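Local coordinates for protein OS-9 homolog (Saccharomyces cerevisiae, PDB 2YMA) that acts in ER quality control as a dimeric lectin that recruits misfolded lumenal glycoproteins to the HRD1 ubiquitin ligase complex for degradation, at residues Ser72-His77 with Gly127-Tyr132; Cys85-Glu90 with Thr100-Asn105. One frame throughout, in Å; residues are numbered along the deposited sequence.

How the contacts relate
In the dimerization domain of Yos9 a long-range contact spans a local hairpin. After helix 52-67 the chain enters a loop holding 72-77, the first half of contact 1, then runs up strand 84-92 and back along strand 98-106; their hairpin pairing is contact 2. After strand 112-117 it returns as strand 129-133, whose F129 and Y132 close contact 1 over 49 intervening residues, with the hairpin lying wholly within that span. Because 129-133 is also the sheet neighbour of 84-92, with N128 and S131 meeting L88 and V86 through backbone bonds, the two contacts adjoin, centres about 12 Å apart. Both also touch the second subunit.

Contact 1: residues Ser72-His77 with Gly127-Tyr132; sequences SLPNGH and GNFLSY
S72 meets F129 through its backbone: the carbonyl O of S72 lies 3.2 Å from CE2 of F129, approaching the ring obliquely. L73 follows; its backbone O accepts from G76 N within the turn, and its N donates to H77 O, one residue past it. With CG anti to its carbonyl carbon (chi1 -55°), its CD2 methyl touches both aromatic residues, CE1 of F129 at 3.7 Å and CB of Y132 at 3.9 Å. P74 then sets its ring against both aromatics. Its CD stands over a face of each, 4.3 Å from the F129 centroid and 4.0 Å from that of Y132, in a pair of CH-pi contacts, while CG comes to 3.6 Å from CE1 of Y132. The type I turn L73-G76 carries this proline, and N75 adds an Asx turn: OD1 accepts from H77 N at 2.8 Å, the donor standing 58° out of the carbonyl plane. Beyond the loop, F129 meets W87 edge-to-face and Y132 meets F115 of the second subunit. No hydrogen bond joins the two segments, so the loop is held to F129 and Y132 of strand 129-133 by apolar packing and CH-pi contacts, beside the dimer interface.

Contact 2: residues Cys85-Glu90 with Thr100-Asn105; sequences CVWLAE and TTLSLN
This is the antiparallel pairing of a beta hairpin, strands 84-92 and 98-106, buried within the domain's mixed sheet. The segment axes approach to 4.7 Å at 162°. W87 and L104 form one hydrogen-bonded pair, W87 N to L104 O at 2.9 Å and L104 N to W87 O at 2.8 Å; A89 and L102 form the next, with A89 N to L102 O the longest of the four bonds at 3.1 Å. Between them L88 faces S103 as a non-hydrogen-bonded pair, and CA of L88 makes a CA-H...O contact to L102 O. On the face bearing W87, A89, L102 and L104, the indole takes its neighbours at its edge: CE3 lies 4.0 Å from CB of L104, and CZ3 4.1 Å from CD1 of L102. With CG anti to the backbone N (chi1 180°), the indole also reaches M65 of helix 52-67. L104 packs on that helix too, L102 on F116 of strand 112-117. On the other face, CG2 of V86 packs 3.8 Å from OD1 of N105, whose ND2 hydrogen-bonds OD1 of N105 of the second subunit. V86, L88 and S103 also touch that subunit, so this face brings apolar packing and an amide bond to the interface, though V86 and L88 pack within their own chain as well.

Contact 1: residues Ser72-His77 with Gly127-Tyr132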
loop_
_atom_site.group_PDB
_atom_site.type_symbol
_atom_site.label_atom_id
_atom_site.label_comp_id
_atom_site.label_asym_id
_atom_site.label_seq_id
_atom_site.Cartn_x
_atom_site.Cartn_y
_atom_site.Cartn_z
ATOM N N SER A 72 -13.760 -3.643 6.468
ATOM C CA SER A 72 -13.463 -3.338 7.849
ATOM C C SER A 72 -11.947 -3.311 8.061
ATOM O O SER A 72 -11.190 -4.033 7.390
ATOM C CB SER A 72 -14.106 -4.380 8.760
ATOM O OG SER A 72 -13.552 -5.662 8.521
ATOM N N LEU A 73 -11.529 -2.462 8.994
ATOM C CA LEU A 73 -10.136 -2.319 9.393
ATOM C C LEU A 73 -9.601 -3.593 10.025
ATOM O O LEU A 73 -10.357 -4.501 10.375
ATOM C CB LEU A 73 -10.000 -1.150 10.375
ATOM C CG LEU A 73 -10.559 0.159 9.809
ATOM C CD1 LEU A 73 -10.605 1.239 10.873
ATOM C CD2 LEU A 73 -9.731 0.602 8.589
ATOM N N PRO A 74 -8.279 -3.678 10.147
ATOM C CA PRO A 74 -7.656 -4.861 10.735
ATOM C C PRO A 74 -8.035 -5.042 12.202
ATOM O O PRO A 74 -7.937 -6.156 12.704
ATOM C CB PRO A 74 -6.165 -4.575 10.586
ATOM C CG PRO A 74 -6.080 -3.662 9.424
ATOM C CD PRO A 74 -7.294 -2.790 9.512
ATOM N N ASN A 75 -8.462 -3.980 12.875
ATOM C CA ASN A 75 -8.982 -4.129 14.233
ATOM C C ASN A 75 -10.383 -4.750 14.282
ATOM O O ASN A 75 -10.907 -5.005 15.356
ATOM C CB ASN A 75 -8.990 -2.789 14.974
ATOM C CG ASN A 75 -9.943 -1.795 14.359
ATOM O OD1 ASN A 75 -10.501 -2.035 13.282
ATOM N ND2 ASN A 75 -10.131 -0.661 15.033
ATOM N N GLY A 76 -10.991 -4.985 13.126
ATOM C CA GLY A 76 -12.322 -5.567 13.089
ATOM C C GLY A 76 -13.420 -4.520 13.001
ATOM O O GLY A 76 -14.583 -4.851 12.781
ATOM N N HIS A 77 -13.053 -3.252 13.173
ATOM C CA HIS A 77 -14.007 -2.151 13.062
ATOM C C HIS A 77 -14.321 -1.810 11.612
ATOM O O HIS A 77 -13.411 -1.697 10.791
ATOM C CB HIS A 77 -13.483 -0.903 13.773
ATOM C CG HIS A 77 -13.684 -0.927 15.258
ATOM N ND1 HIS A 77 -14.795 -1.484 15.849
ATOM C CD2 HIS A 77 -12.908 -0.469 16.271
ATOM C CE1 HIS A 77 -14.700 -1.369 17.162
ATOM N NE2 HIS A 77 -13.563 -0.757 17.445
ATOM N N GLY A 127 -2.741 -8.665 3.740
ATOM C CA GLY A 127 -4.128 -8.265 3.704
ATOM C C GLY A 127 -4.324 -7.132 2.704
ATOM O O GLY A 127 -3.457 -6.866 1.880
ATOM N N ASN A 128 -5.476 -6.476 2.786
ATOM C CA ASN A 128 -5.839 -5.378 1.905
ATOM C C ASN A 128 -5.326 -4.027 2.392
ATOM O O ASN A 128 -5.193 -3.093 1.600
ATOM C CB ASN A 128 -7.377 -5.306 1.746
ATOM C CG ASN A 128 -7.950 -6.485 0.963
ATOM O OD1 ASN A 128 -8.562 -7.392 1.540
ATOM N ND2 ASN A 128 -7.753 -6.478 -0.360
ATOM N N PHE A 129 -5.077 -3.900 3.692
ATOM C CA PHE A 129 -4.613 -2.622 4.233
ATOM C C PHE A 129 -3.110 -2.536 4.360
ATOM O O PHE A 129 -2.466 -3.413 4.925
ATOM C CB PHE A 129 -5.231 -2.321 5.585
ATOM C CG PHE A 129 -6.668 -1.957 5.519
ATOM C CD1 PHE A 129 -7.054 -0.645 5.326
ATOM C CD2 PHE A 129 -7.647 -2.931 5.658
ATOM C CE1 PHE A 129 -8.403 -0.312 5.273
ATOM C CE2 PHE A 129 -8.983 -2.598 5.626
ATOM C CZ PHE A 129 -9.362 -1.292 5.426
ATOM N N LEU A 130 -2.557 -1.467 3.808
ATOM C CA LEU A 130 -1.167 -1.124 4.037
ATOM C C LEU A 130 -1.106 -0.276 5.314
ATOM O O LEU A 130 -0.226 -0.462 6.160
ATOM C CB LEU A 130 -0.606 -0.351 2.842
ATOM C CG LEU A 130 0.788 0.236 3.040
ATOM C CD1 LEU A 130 1.778 -0.867 3.386
ATOM C CD2 LEU A 130 1.214 1.000 1.810
ATOM N N SER A 131 -2.069 0.631 5.459
ATOM C CA SER A 131 -2.108 1.526 6.597
ATOM C C SER A 131 -3.521 2.072 6.816
ATOM O O SER A 131 -4.364 2.030 5.916
ATOM C CB SER A 131 -1.108 2.678 6.400
ATOM O OG SER A 131 -1.629 3.705 5.566
ATOM N N TYR A 132 -3.772 2.592 8.015
ATOM C CA TYR A 132 -5.052 3.222 8.322
ATOM C C TYR A 132 -4.935 4.165 9.512
ATOM O O TYR A 132 -3.947 4.158 10.237
ATOM C CB TYR A 132 -6.129 2.170 8.598
ATOM C CG TYR A 132 -5.803 1.292 9.771
ATOM C CD1 TYR A 132 -5.002 0.169 9.618
ATOM C CD2 TYR A 132 -6.282 1.591 11.036
ATOM C CE1 TYR A 132 -4.698 -0.637 10.696
ATOM C CE2 TYR A 132 -5.987 0.794 12.115
ATOM C CZ TYR A 132 -5.196 -0.318 11.942
ATOM O OH TYR A 132 -4.902 -1.111 13.027
#

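Contact 2: residues Cys85-Glu90 with Thr100-Asn105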
loop_
_atom_site.group_PDB
_atom_site.type_symbol
_atom_site.label_atom_id
_atom_site.label_comp_id
_atom_site.label_asym_id
_atom_site.label_seq_id
_atom_site.Cartn_x
_atom_site.Cartn_y
_atom_site.Cartn_z
ATOM N N CYS A 85 -7.092 5.869 5.079
ATOM C CA CYS A 85 -6.396 4.599 4.912
ATOM C C CYS A 85 -5.728 4.481 3.561
ATOM O O CYS A 85 -5.949 5.304 2.676
ATOM C CB CYS A 85 -7.391 3.447 5.048
ATOM S SG CYS A 85 -8.602 3.381 3.674
ATOM N N VAL A 86 -4.903 3.446 3.426
ATOM C CA VAL A 86 -4.440 2.989 2.136
ATOM C C VAL A 86 -4.856 1.529 1.995
ATOM O O VAL A 86 -4.394 0.654 2.746
ATOM C CB VAL A 86 -2.909 3.118 1.961
ATOM C CG1 VAL A 86 -2.478 2.434 0.669
ATOM C CG2 VAL A 86 -2.523 4.563 1.927
ATOM N N TRP A 87 -5.745 1.287 1.037
ATOM C CA TRP A 87 -6.377 -0.014 0.855
ATOM C C TRP A 87 -6.026 -0.510 -0.546
ATOM O O TRP A 87 -6.104 0.254 -1.513
ATOM C CB TRP A 87 -7.899 0.134 1.039
ATOM C CG TRP A 87 -8.720 -1.145 0.892
ATOM C CD1 TRP A 87 -9.007 -2.066 1.875
ATOM C CD2 TRP A 87 -9.374 -1.617 -0.295
ATOM N NE1 TRP A 87 -9.793 -3.076 1.366
ATOM C CE2 TRP A 87 -10.032 -2.827 0.041
ATOM C CE3 TRP A 87 -9.471 -1.135 -1.610
ATOM C CZ2 TRP A 87 -10.770 -3.563 -0.894
ATOM C CZ3 TRP A 87 -10.212 -1.868 -2.538
ATOM C CH2 TRP A 87 -10.847 -3.070 -2.175
ATOM N N LEU A 88 -5.624 -1.773 -0.659
ATOM C CA LEU A 88 -5.158 -2.323 -1.937
ATOM C C LEU A 88 -5.909 -3.585 -2.274
ATOM O O LEU A 88 -6.239 -4.369 -1.389
ATOM C CB LEU A 88 -3.684 -2.748 -1.873
ATOM C CG LEU A 88 -2.508 -1.942 -1.364
ATOM C CD1 LEU A 88 -2.680 -1.609 0.110
ATOM C CD2 LEU A 88 -1.274 -2.803 -1.582
ATOM N N ALA A 89 -6.103 -3.821 -3.563
ATOM C CA ALA A 89 -6.746 -5.042 -4.023
ATOM C C ALA A 89 -6.324 -5.371 -5.446
ATOM O O ALA A 89 -6.139 -4.466 -6.282
ATOM C CB ALA A 89 -8.272 -4.904 -3.932
ATOM N N GLU A 90 -6.149 -6.663 -5.714
ATOM C CA GLU A 90 -5.942 -7.126 -7.078
ATOM C C GLU A 90 -7.217 -6.892 -7.872
ATOM O O GLU A 90 -8.334 -7.106 -7.376
ATOM C CB GLU A 90 -5.609 -8.620 -7.125
ATOM C CG GLU A 90 -4.338 -9.027 -6.406
ATOM C CD GLU A 90 -4.002 -10.497 -6.624
ATOM O OE1 GLU A 90 -4.594 -11.119 -7.534
ATOM O OE2 GLU A 90 -3.143 -11.029 -5.888
ATOM N N THR A 100 -4.372 -5.490 -12.789
ATOM C CA THR A 100 -3.673 -4.386 -12.145
ATOM C C THR A 100 -3.951 -4.437 -10.653
ATOM O O THR A 100 -4.817 -5.182 -10.193
ATOM C CB THR A 100 -4.148 -3.006 -12.669
ATOM O OG1 THR A 100 -3.244 -1.989 -12.226
ATOM C CG2 THR A 100 -5.570 -2.677 -12.157
ATOM N N THR A 101 -3.213 -3.640 -9.897
ATOM C CA THR A 101 -3.499 -3.482 -8.485
ATOM C C THR A 101 -4.168 -2.120 -8.303
ATOM O O THR A 101 -3.716 -1.109 -8.856
ATOM C CB THR A 101 -2.219 -3.651 -7.611
ATOM O OG1 THR A 101 -1.836 -5.038 -7.584
ATOM C CG2 THR A 101 -2.464 -3.197 -6.194
ATOM N N LEU A 102 -5.275 -2.111 -7.568
ATOM C CA LEU A 102 -5.965 -0.871 -7.257
ATOM C C LEU A 102 -5.459 -0.357 -5.918
ATOM O O LEU A 102 -5.441 -1.078 -4.921
ATOM C CB LEU A 102 -7.481 -1.098 -7.213
ATOM C CG LEU A 102 -8.486 0.066 -7.210
ATOM C CD1 LEU A 102 -9.026 0.287 -5.848
ATOM C CD2 LEU A 102 -7.919 1.363 -7.755
ATOM N N SER A 103 -5.015 0.889 -5.915
ATOM C CA SER A 103 -4.649 1.564 -4.686
ATOM C C SER A 103 -5.715 2.602 -4.369
ATOM O O SER A 103 -5.983 3.490 -5.182
ATOM C CB SER A 103 -3.282 2.243 -4.845
ATOM O OG SER A 103 -2.968 3.049 -3.720
ATOM N N LEU A 104 -6.311 2.493 -3.182
ATOM C CA LEU A 104 -7.338 3.436 -2.734
ATOM C C LEU A 104 -6.835 4.183 -1.514
ATOM O O LEU A 104 -6.576 3.584 -0.465
ATOM C CB LEU A 104 -8.646 2.701 -2.381
ATOM C CG LEU A 104 -9.662 3.572 -1.635
ATOM C CD1 LEU A 104 -10.066 4.804 -2.470
ATOM C CD2 LEU A 104 -10.878 2.758 -1.227
ATOM N N ASN A 105 -6.703 5.495 -1.649
ATOM C CA ASN A 105 -6.124 6.297 -0.584
ATOM C C ASN A 105 -7.161 7.263 -0.071
ATOM O O ASN A 105 -7.388 8.330 -0.644
ATOM C CB ASN A 105 -4.863 7.043 -1.064
ATOM C CG ASN A 105 -4.170 7.833 0.058
ATOM O OD1 ASN A 105 -4.490 7.691 1.249
ATOM N ND2 ASN A 105 -3.208 8.667 -0.327
#